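Local coordinates for protein M32 carboxypeptidase (Chitinophagaceae bacterium, PDB 7A03) that probably cleaves residues one at a time from the C-terminus of peptides as a metal-dependent carboxypeptidase of the M32 family, at residues 32-36 with 37-41; 44-47 with 48-51; 55-58 with 59-62. One frame throughout, in Å; residues are numbered along the deposited sequence.

In the fold
All three interactions are local surface contacts in a mostly helical carboxypeptidase, each at a different place along two consecutive helices; the buried residues among them are W33 in interaction 1 and A58 in interaction 3. Interaction 1 closes helix 9-37 and leads into the loop beyond it; interactions 2 and 3 lie within helix 44-62, their centres about 17 Å apart. The first two touch through a salt bridge between D34 and R47, tying the helices together. Chemistry follows place. The helix end relies on one carbonyl serving several N-H groups and on aromatic packing. Both parts of helix 44-62 share regular backbone bonds but differ in side chains: a water-bridged R47/Q50 pair against T56/E60 and I57/L61 contacts.

Interaction 1 of 3, residues 32-36 with 37-41; sequences GWDQE and TYLPE
T37 sets its hydroxyl over one face of the W33 indole, where OG1 stands 3.6 Å above the ring plane. Its OG1 lies between the backbone N and the carbonyl carbon (chi1 52°), which turns the hydroxyl back to donate to W33 O at 2.8 Å, from above the carbonyl plane. This leaves T37 CG2 over the five-membered ring as a CH-pi contact, 4.2 Å from its centroid. Beyond it, W33 CH2 reaches the edge of the Y38 ring, 3.9 Å from CE2, the two ring planes being 60° apart. Here helix 9-37 ends, and D34 O gathers three donors as the chain turns off: the amides of T37, Y38 and L39. Y38 N approaches in the carbonyl plane, on a lone pair, at 2.9 Å, whereas T37 N comes from well above that plane. The D34 carboxylate bends round toward the same turn, OD1 standing 3.5 Å from Y38 CB, while OD2 is engaged by R47 in a salt bridge. L39 and Q35 run side by side, with L39 CD2 4.0 Å from Q35 CG. The Y38 hydroxyl bonds D232, and R248 makes a cation-pi contact with W33, both residues belonging to the small sheet.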
ATOM      1  N   GLY A  32     -12.684  -6.111 -12.447  1.00 11.99           N
ATOM      2  CA  GLY A  32     -12.722  -5.696 -11.047  1.00 10.78           C
ATOM      3  C   GLY A  32     -12.906  -4.195 -10.885  1.00 10.83           C
ATOM      4  O   GLY A  32     -13.582  -3.727  -9.948  1.00 12.34           O
ATOM      5  N   TRP A  33     -12.365  -3.424 -11.829  1.00 11.05           N
ATOM      6  CA  TRP A  33     -12.551  -1.981 -11.809  1.00 11.07           C
ATOM      7  C   TRP A  33     -14.016  -1.649 -12.029  1.00 10.41           C
ATOM      8  O   TRP A  33     -14.612  -0.855 -11.280  1.00 11.35           O
ATOM      9  CB  TRP A  33     -11.680  -1.339 -12.889  1.00 14.29           C
ATOM     10  CG  TRP A  33     -12.005   0.101 -13.135  1.00 12.76           C
ATOM     11  CD1 TRP A  33     -11.515   1.179 -12.461  1.00 11.82           C
ATOM     12  CD2 TRP A  33     -12.914   0.628 -14.119  1.00 11.42           C
ATOM     13  NE1 TRP A  33     -12.050   2.345 -12.960  1.00 12.99           N
ATOM     14  CE2 TRP A  33     -12.906   2.031 -13.989  1.00 10.77           C
ATOM     15  CE3 TRP A  33     -13.712   0.051 -15.117  1.00  9.60           C
ATOM     16  CZ2 TRP A  33     -13.684   2.871 -14.802  1.00 10.81           C
ATOM     17  CZ3 TRP A  33     -14.487   0.882 -15.914  1.00 12.15           C
ATOM     18  CH2 TRP A  33     -14.463   2.273 -15.763  1.00 10.42           C
ATOM     19  N   ASP A  34     -14.630  -2.321 -13.015  1.00  9.86           N
ATOM     20  CA  ASP A  34     -16.040  -2.086 -13.278  1.00 10.57           C
ATOM     21  C   ASP A  34     -16.894  -2.548 -12.106  1.00 10.07           C
ATOM     22  O   ASP A  34     -17.884  -1.894 -11.752  1.00 10.46           O
ATOM     23  CB  ASP A  34     -16.428  -2.787 -14.575  1.00 11.46           C
ATOM     24  CG  ASP A  34     -17.894  -2.658 -14.880  1.00 11.31           C
ATOM     25  OD1 ASP A  34     -18.315  -1.568 -15.346  1.00 12.01           O
ATOM     26  OD2 ASP A  34     -18.615  -3.650 -14.625  1.00 12.17           O
ATOM     27  N   GLN A  35     -16.492  -3.650 -11.466  1.00 11.43           N
ATOM     28  CA  GLN A  35     -17.179  -4.135 -10.278  1.00 14.02           C
ATOM     29  C   GLN A  35     -17.251  -3.058  -9.208  1.00 11.89           C
ATOM     30  O   GLN A  35     -18.251  -2.956  -8.491  1.00 14.65           O
ATOM     31  CB  GLN A  35     -16.429  -5.357  -9.756  1.00 13.37           C
ATOM     32  CG  GLN A  35     -16.995  -6.047  -8.534  1.00 16.58           C
ATOM     33  CD  GLN A  35     -16.256  -7.364  -8.299  1.00 21.54           C
ATOM     34  OE1 GLN A  35     -15.041  -7.373  -8.120  1.00 28.78           O
ATOM     35  NE2 GLN A  35     -16.980  -8.476  -8.332  1.00 29.46           N
ATOM     36  N   GLU A  36     -16.192  -2.250  -9.083  1.00 11.06           N
ATOM     37  CA  GLU A  36     -16.192  -1.189  -8.080  1.00 15.10           C
ATOM     38  C   GLU A  36     -16.844   0.104  -8.547  1.00 14.88           C
ATOM     39  O   GLU A  36     -17.139   0.972  -7.709  1.00 17.31           O
ATOM     40  CB  GLU A  36     -14.758  -0.870  -7.630  1.00 17.02           C
ATOM     41  CG  GLU A  36     -14.051  -2.053  -6.937  1.00 17.76           C
ATOM     42  CD  GLU A  36     -14.783  -2.513  -5.691  1.00 21.60           C
ATOM     43  OE1 GLU A  36     -15.211  -1.655  -4.886  1.00 20.01           O
ATOM     44  OE2 GLU A  36     -14.934  -3.739  -5.515  1.00 24.97           O
ATOM     45  N   THR A  37     -17.046   0.294  -9.847  1.00 12.12           N
ATOM     46  CA  THR A  37     -17.462   1.621 -10.297  1.00 12.37           C
ATOM     47  C   THR A  37     -18.847   1.651 -10.920  1.00 17.95           C
ATOM     48  O   THR A  37     -19.647   2.532 -10.583  1.00 23.58           O
ATOM     49  CB  THR A  37     -16.448   2.188 -11.286  1.00 11.99           C
ATOM     50  OG1 THR A  37     -16.213   1.220 -12.316  1.00 14.56           O
ATOM     51  CG2 THR A  37     -15.140   2.509 -10.580  1.00 13.57           C
ATOM     52  N   TYR A  38     -19.145   0.745 -11.855  1.00 13.28           N
ATOM     53  CA  TYR A  38     -20.354   0.856 -12.660  1.00 11.80           C
ATOM     54  C   TYR A  38     -21.234  -0.382 -12.658  1.00 15.65           C
ATOM     55  O   TYR A  38     -22.362  -0.307 -13.166  1.00 14.92           O
ATOM     56  CB  TYR A  38     -20.012   1.246 -14.112  1.00 12.72           C
ATOM     57  CG  TYR A  38     -19.448   2.656 -14.161  1.00 10.03           C
ATOM     58  CD1 TYR A  38     -20.265   3.747 -13.914  1.00 19.53           C
ATOM     59  CD2 TYR A  38     -18.099   2.886 -14.392  1.00  9.82           C
ATOM     60  CE1 TYR A  38     -19.769   5.039 -13.924  1.00 21.82           C
ATOM     61  CE2 TYR A  38     -17.588   4.168 -14.410  1.00 11.27           C
ATOM     62  CZ  TYR A  38     -18.428   5.240 -14.170  1.00 18.85           C
ATOM     63  OH  TYR A  38     -17.940   6.536 -14.176  1.00 18.47           O
ATOM     64  N   LEU A  39     -20.787  -1.486 -12.087  1.00 12.54           N
ATOM     65  CA  LEU A  39     -21.542  -2.731 -12.117  1.00 13.58           C
ATOM     66  C   LEU A  39     -22.930  -2.581 -11.498  1.00 12.54           C
ATOM     67  O   LEU A  39     -23.042  -2.182 -10.327  1.00 14.59           O
ATOM     68  CB  LEU A  39     -20.743  -3.761 -11.322  1.00 12.03           C
ATOM     69  CG  LEU A  39     -21.441  -5.090 -11.069  1.00 12.36           C
ATOM     70  CD1 LEU A  39     -21.547  -5.861 -12.355  1.00 14.04           C
ATOM     71  CD2 LEU A  39     -20.689  -5.906 -10.018  1.00 14.35           C
ATOM     72  N   PRO A  40     -24.006  -2.914 -12.218  1.00 13.21           N
ATOM     73  CA  PRO A  40     -25.331  -2.946 -11.584  1.00 12.54           C
ATOM     74  C   PRO A  40     -25.408  -4.060 -10.549  1.00 13.73           C
ATOM     75  O   PRO A  40     -24.799  -5.117 -10.703  1.00 14.32           O
ATOM     76  CB  PRO A  40     -26.287  -3.216 -12.759  1.00 13.08           C
ATOM     77  CG  PRO A  40     -25.495  -2.837 -14.016  1.00 14.93           C
ATOM     78  CD  PRO A  40     -24.048  -3.157 -13.669  1.00 12.51           C
ATOM     79  N   GLU A  41     -26.207  -3.821  -9.506  1.00 15.79           N
ATOM     80  CA  GLU A  41     -26.189  -4.683  -8.326  1.00 13.93           C
ATOM     81  C   GLU A  41     -26.504  -6.138  -8.674  1.00 14.66           C
ATOM     82  O   GLU A  41     -25.820  -7.071  -8.214  1.00 19.98           O
ATOM     83  CB  GLU A  41     -27.184  -4.137  -7.300  1.00 23.13           C
ATOM     84  CG  GLU A  41     -27.433  -5.045  -6.119  1.00 43.32           C
ATOM     85  CD  GLU A  41     -28.824  -5.645  -6.148  1.00 57.62           C
ATOM     86  OE1 GLU A  41     -28.936  -6.892  -6.141  1.00 62.22           O
ATOM     87  OE2 GLU A  41     -29.804  -4.868  -6.192  1.00 61.40           O
TER

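Interaction 2 of 3, residues 44-47 with 48-51; sequences AGFR and GQQI
The first turns of helix 44-62 give a clear case of how i to i+3 and i to i+4 neighbours share one helix surface, here by way of R47 and its partners Q50 and I51. R47 NE donates to a water at 2.8 Å, and the same water donates to Q50 OE1 at 2.7 Å, so the water links two polar groups that form no direct hydrogen bond with each other. The water lies at the edge of the guanidinium, in its plane. In the arginine chain the bend at chi2 (61°) lays CD against I51 CD1, 3.8 Å away, and a second bend at chi3 (53°) turns NE toward the water; the R47 and I51 chains cross obliquely. Q50 takes the other course: its extended chain starts over F46 O, with CG 3.3 Å from that oxygen. F46 and Q49 lie alongside each other, Q49 NE2 standing 4.0 Å from F46 CD1 with amide and ring planes 76° apart. Beneath them run the regular bonds from G48, Q49, Q50 and I51 back to residues 44-47. With R47 cut back to an alanine, D34 would probably lose its charged mate and the water its NE donor, so that Q50 OE1 would lose the link to its neighbour. On the side facing helix 9-37, R47 and I51 pack on Q35, and Q50 and I51 touch L31.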
ATOM      1  N   ALA A  44     -23.771  -8.814  -9.868  1.00 14.28           N
ATOM      2  CA  ALA A  44     -22.611  -9.170  -9.050  1.00 15.39           C
ATOM      3  C   ALA A  44     -22.258 -10.652  -9.167  1.00 14.95           C
ATOM      4  O   ALA A  44     -21.078 -11.012  -9.310  1.00 15.47           O
ATOM      5  CB  ALA A  44     -22.889  -8.826  -7.595  1.00 12.94           C
ATOM      6  N   GLY A  45     -23.264 -11.525  -9.096  1.00 12.73           N
ATOM      7  CA  GLY A  45     -22.973 -12.952  -9.091  1.00 14.23           C
ATOM      8  C   GLY A  45     -22.293 -13.387 -10.371  1.00 16.70           C
ATOM      9  O   GLY A  45     -21.250 -14.068 -10.352  1.00 14.59           O
ATOM     10  N   PHE A  46     -22.835 -12.944 -11.515  1.00 12.95           N
ATOM     11  CA  PHE A  46     -22.214 -13.387 -12.752  1.00 12.62           C
ATOM     12  C   PHE A  46     -20.832 -12.775 -12.887  1.00 11.02           C
ATOM     13  O   PHE A  46     -19.919 -13.427 -13.416  1.00 11.66           O
ATOM     14  CB  PHE A  46     -23.081 -13.028 -13.966  1.00 13.41           C
ATOM     15  CG  PHE A  46     -24.113 -14.063 -14.297  1.00 11.64           C
ATOM     16  CD1 PHE A  46     -23.746 -15.268 -14.861  1.00 14.29           C
ATOM     17  CD2 PHE A  46     -25.455 -13.830 -14.020  1.00 12.46           C
ATOM     18  CE1 PHE A  46     -24.690 -16.234 -15.177  1.00 15.00           C
ATOM     19  CE2 PHE A  46     -26.418 -14.786 -14.320  1.00 14.53           C
ATOM     20  CZ  PHE A  46     -26.032 -16.001 -14.909  1.00 14.65           C
ATOM     21  N   ARG A  47     -20.653 -11.550 -12.366  1.00 12.50           N
ATOM     22  CA  ARG A  47     -19.349 -10.923 -12.482  1.00 11.61           C
ATOM     23  C   ARG A  47     -18.321 -11.703 -11.681  1.00 10.79           C
ATOM     24  O   ARG A  47     -17.215 -11.959 -12.178  1.00 12.32           O
ATOM     25  CB  ARG A  47     -19.414  -9.452 -12.053  1.00 12.52           C
ATOM     26  CG  ARG A  47     -18.024  -8.775 -11.899  1.00 14.18           C
ATOM     27  CD  ARG A  47     -17.221  -8.759 -13.191  1.00 12.65           C
ATOM     28  NE  ARG A  47     -18.021  -8.178 -14.254  1.00 11.63           N
ATOM     29  CZ  ARG A  47     -18.197  -6.873 -14.413  1.00 12.37           C
ATOM     30  NH1 ARG A  47     -17.581  -5.987 -13.613  1.00 11.78           N
ATOM     31  NH2 ARG A  47     -19.003  -6.451 -15.375  1.00 12.10           N
ATOM     32  N   GLY A  48     -18.719 -12.198 -10.502  1.00 11.43           N
ATOM     33  CA  GLY A  48     -17.775 -12.983  -9.720  1.00 13.23           C
ATOM     34  C   GLY A  48     -17.389 -14.249 -10.453  1.00 14.83           C
ATOM     35  O   GLY A  48     -16.199 -14.605 -10.551  1.00 13.85           O
ATOM     36  N   GLN A  49     -18.386 -14.893 -11.060  1.00 14.44           N
ATOM     37  CA  GLN A  49     -18.127 -16.117 -11.789  1.00 14.68           C
ATOM     38  C   GLN A  49     -17.166 -15.847 -12.929  1.00 13.24           C
ATOM     39  O   GLN A  49     -16.209 -16.606 -13.149  1.00 13.81           O
ATOM     40  CB  GLN A  49     -19.455 -16.644 -12.322  1.00 15.34           C
ATOM     41  CG  GLN A  49     -19.362 -17.880 -13.157  1.00 16.53           C
ATOM     42  CD  GLN A  49     -20.726 -18.376 -13.563  1.00 17.54           C
ATOM     43  OE1 GLN A  49     -21.495 -18.857 -12.726  1.00 22.88           O
ATOM     44  NE2 GLN A  49     -21.048 -18.244 -14.846  1.00 17.16           N
ATOM     45  N   GLN A  50     -17.353 -14.716 -13.611  1.00 13.43           N
ATOM     46  CA  GLN A  50     -16.520 -14.457 -14.772  1.00 16.28           C
ATOM     47  C   GLN A  50     -15.090 -14.185 -14.342  1.00 13.76           C
ATOM     48  O   GLN A  50     -14.152 -14.717 -14.947  1.00 12.65           O
ATOM     49  CB  GLN A  50     -17.131 -13.342 -15.618  1.00 11.56           C
ATOM     50  CG  GLN A  50     -18.399 -13.814 -16.329  1.00 13.06           C
ATOM     51  CD  GLN A  50     -19.336 -12.692 -16.738  1.00 12.72           C
ATOM     52  OE1 GLN A  50     -19.008 -11.518 -16.612  1.00 14.70           O
ATOM     53  NE2 GLN A  50     -20.531 -13.059 -17.216  1.00 11.89           N
ATOM     54  N   ILE A  51     -14.917 -13.452 -13.234  1.00 13.09           N
ATOM     55  CA  ILE A  51     -13.563 -13.205 -12.752  1.00 13.24           C
ATOM     56  C   ILE A  51     -12.898 -14.524 -12.378  1.00 14.76           C
ATOM     57  O   ILE A  51     -11.744 -14.779 -12.764  1.00 15.13           O
ATOM     58  CB  ILE A  51     -13.568 -12.196 -11.592  1.00 12.56           C
ATOM     59  CG1 ILE A  51     -13.871 -10.791 -12.134  1.00 13.57           C
ATOM     60  CG2 ILE A  51     -12.204 -12.269 -10.846  1.00 12.08           C
ATOM     61  CD1 ILE A  51     -14.264  -9.758 -11.067  1.00 13.12           C
TER
HETATM   62  O   HOH W   1     -20.035  -9.150 -15.878  1.00 13.42           O

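Interaction 3 of 3, residues 55-58 with 59-62; sequences STIA and HELF
E60 reaches back along helix 44-62 over the turn before it, and its atoms can be taken in order. CB sits 3.4 Å from I57 O. CG, which stands anti to the carbonyl carbon (chi1 -69°), lies 3.3 Å from T56 O, the acceptor of the E60 amide. From there the extended chain (chi2 168°) carries CD past the same oxygen, still within 3.8 Å of it. At the tip the carboxylate divides its contacts: OE2 rests 3.7 Å from T56 CG2, and OE1 stands 3.8 Å from I57 CA. The threonine offers its methyl to the acid because CG2 is anti to its own backbone N, while OG1 turns the other way and bonds T52 O one turn earlier. The next pair along the helix is purely apolar: I57 and L61 run side by side, pointing the same way, with I57 CG2 4.0 Å from L61 CD1. L61 also leans its CG on I57 O, and goes on to meet K20 and I21 of helix 9-37. Backbone bonds join residues 59-62 to 55-58 in the regular i to i+4 pattern, closing with F62 N to A58 O at 2.9 Å; the F62 ring leads off to D94, Y95 and N98 on helix 82-100. Within these eight residues, then, the i to i+4 backbone hydrogen bonds supply the directional bonding, while between the two segments the side chains add van der Waals contact, and the E60 carboxylate meets carbon atoms of T56 and I57 without gaining a hydrogen bond from either.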
ATOM      1  N   SER A  55      -9.471 -16.074 -13.770  1.00 15.02           N
ATOM      2  CA  SER A  55      -8.361 -16.277 -12.849  1.00 13.66           C
ATOM      3  C   SER A  55      -7.834 -17.690 -12.985  1.00 15.38           C
ATOM      4  O   SER A  55      -6.609 -17.903 -13.050  1.00 14.85           O
ATOM      5  CB  SER A  55      -8.792 -15.982 -11.411  1.00 13.60           C
ATOM      6  OG  SER A  55      -9.186 -14.621 -11.261  1.00 19.50           O
ATOM      7  N   THR A  56      -8.754 -18.658 -13.126  1.00 13.58           N
ATOM      8  CA  THR A  56      -8.327 -20.035 -13.289  1.00 16.93           C
ATOM      9  C   THR A  56      -7.526 -20.171 -14.566  1.00 14.57           C
ATOM     10  O   THR A  56      -6.441 -20.767 -14.562  1.00 16.02           O
ATOM     11  CB  THR A  56      -9.541 -20.972 -13.276  1.00 17.06           C
ATOM     12  OG1 THR A  56     -10.203 -20.876 -12.010  1.00 21.51           O
ATOM     13  CG2 THR A  56      -9.130 -22.410 -13.510  1.00 19.14           C
ATOM     14  N   ILE A  57      -7.996 -19.542 -15.652  1.00 15.82           N
ATOM     15  CA  ILE A  57      -7.255 -19.628 -16.904  1.00 15.43           C
ATOM     16  C   ILE A  57      -5.863 -19.032 -16.735  1.00 16.18           C
ATOM     17  O   ILE A  57      -4.863 -19.636 -17.152  1.00 14.61           O
ATOM     18  CB  ILE A  57      -8.046 -18.960 -18.046  1.00 16.73           C
ATOM     19  CG1 ILE A  57      -9.253 -19.823 -18.434  1.00 16.16           C
ATOM     20  CG2 ILE A  57      -7.136 -18.672 -19.256  1.00 16.83           C
ATOM     21  CD1 ILE A  57     -10.269 -19.078 -19.291  1.00 14.10           C
ATOM     22  N   ALA A  58      -5.770 -17.868 -16.073  1.00 15.89           N
ATOM     23  CA  ALA A  58      -4.458 -17.245 -15.923  1.00 15.76           C
ATOM     24  C   ALA A  58      -3.537 -18.170 -15.161  1.00 14.82           C
ATOM     25  O   ALA A  58      -2.359 -18.329 -15.518  1.00 14.73           O
ATOM     26  CB  ALA A  58      -4.569 -15.914 -15.190  1.00 17.33           C
ATOM     27  N   HIS A  59      -4.081 -18.829 -14.136  1.00 15.21           N
ATOM     28  CA  HIS A  59      -3.250 -19.679 -13.306  1.00 16.10           C
ATOM     29  C   HIS A  59      -2.787 -20.883 -14.104  1.00 18.39           C
ATOM     30  O   HIS A  59      -1.608 -21.280 -14.030  1.00 18.38           O
ATOM     31  CB  HIS A  59      -4.037 -20.096 -12.064  1.00 15.28           C
ATOM     32  CG  HIS A  59      -3.271 -20.983 -11.133  1.00 20.71           C
ATOM     33  ND1 HIS A  59      -2.440 -20.493 -10.149  1.00 24.42           N
ATOM     34  CD2 HIS A  59      -3.201 -22.333 -11.049  1.00 24.18           C
ATOM     35  CE1 HIS A  59      -1.896 -21.504  -9.494  1.00 24.58           C
ATOM     36  NE2 HIS A  59      -2.341 -22.630 -10.019  1.00 26.07           N
ATOM     37  N   GLU A  60      -3.690 -21.442 -14.925  1.00 16.21           N
ATOM     38  CA  GLU A  60      -3.299 -22.549 -15.787  1.00 18.70           C
ATOM     39  C   GLU A  60      -2.138 -22.134 -16.673  1.00 16.98           C
ATOM     40  O   GLU A  60      -1.167 -22.887 -16.838  1.00 17.93           O
ATOM     41  CB  GLU A  60      -4.484 -22.997 -16.649  1.00 21.90           C
ATOM     42  CG  GLU A  60      -5.602 -23.680 -15.877  1.00 23.67           C
ATOM     43  CD  GLU A  60      -6.882 -23.860 -16.694  1.00 23.91           C
ATOM     44  OE1 GLU A  60      -6.991 -23.311 -17.821  1.00 23.52           O
ATOM     45  OE2 GLU A  60      -7.788 -24.565 -16.205  1.00 24.63           O
ATOM     46  N   LEU A  61      -2.193 -20.909 -17.205  1.00 16.99           N
ATOM     47  CA  LEU A  61      -1.127 -20.487 -18.099  1.00 15.69           C
ATOM     48  C   LEU A  61       0.177 -20.314 -17.333  1.00 16.17           C
ATOM     49  O   LEU A  61       1.245 -20.721 -17.810  1.00 16.57           O
ATOM     50  CB  LEU A  61      -1.538 -19.215 -18.837  1.00 14.54           C
ATOM     51  CG  LEU A  61      -2.698 -19.430 -19.817  1.00 16.05           C
ATOM     52  CD1 LEU A  61      -3.272 -18.092 -20.269  1.00 17.38           C
ATOM     53  CD2 LEU A  61      -2.199 -20.262 -21.000  1.00 19.16           C
ATOM     54  N   PHE A  62       0.108 -19.775 -16.117  1.00 15.93           N
ATOM     55  CA  PHE A  62       1.365 -19.497 -15.445  1.00 17.02           C
ATOM     56  C   PHE A  62       1.974 -20.722 -14.780  1.00 19.50           C
ATOM     57  O   PHE A  62       3.133 -20.664 -14.356  1.00 23.27           O
ATOM     58  CB  PHE A  62       1.233 -18.352 -14.446  1.00 16.76           C
ATOM     59  CG  PHE A  62       2.540 -17.924 -13.898  1.00 21.59           C
ATOM     60  CD1 PHE A  62       3.520 -17.436 -14.747  1.00 23.47           C
ATOM     61  CD2 PHE A  62       2.824 -18.065 -12.554  1.00 23.15           C
ATOM     62  CE1 PHE A  62       4.752 -17.048 -14.248  1.00 22.92           C
ATOM     63  CE2 PHE A  62       4.051 -17.689 -12.053  1.00 24.82           C
ATOM     64  CZ  PHE A  62       5.014 -17.180 -12.901  1.00 24.09           C
TER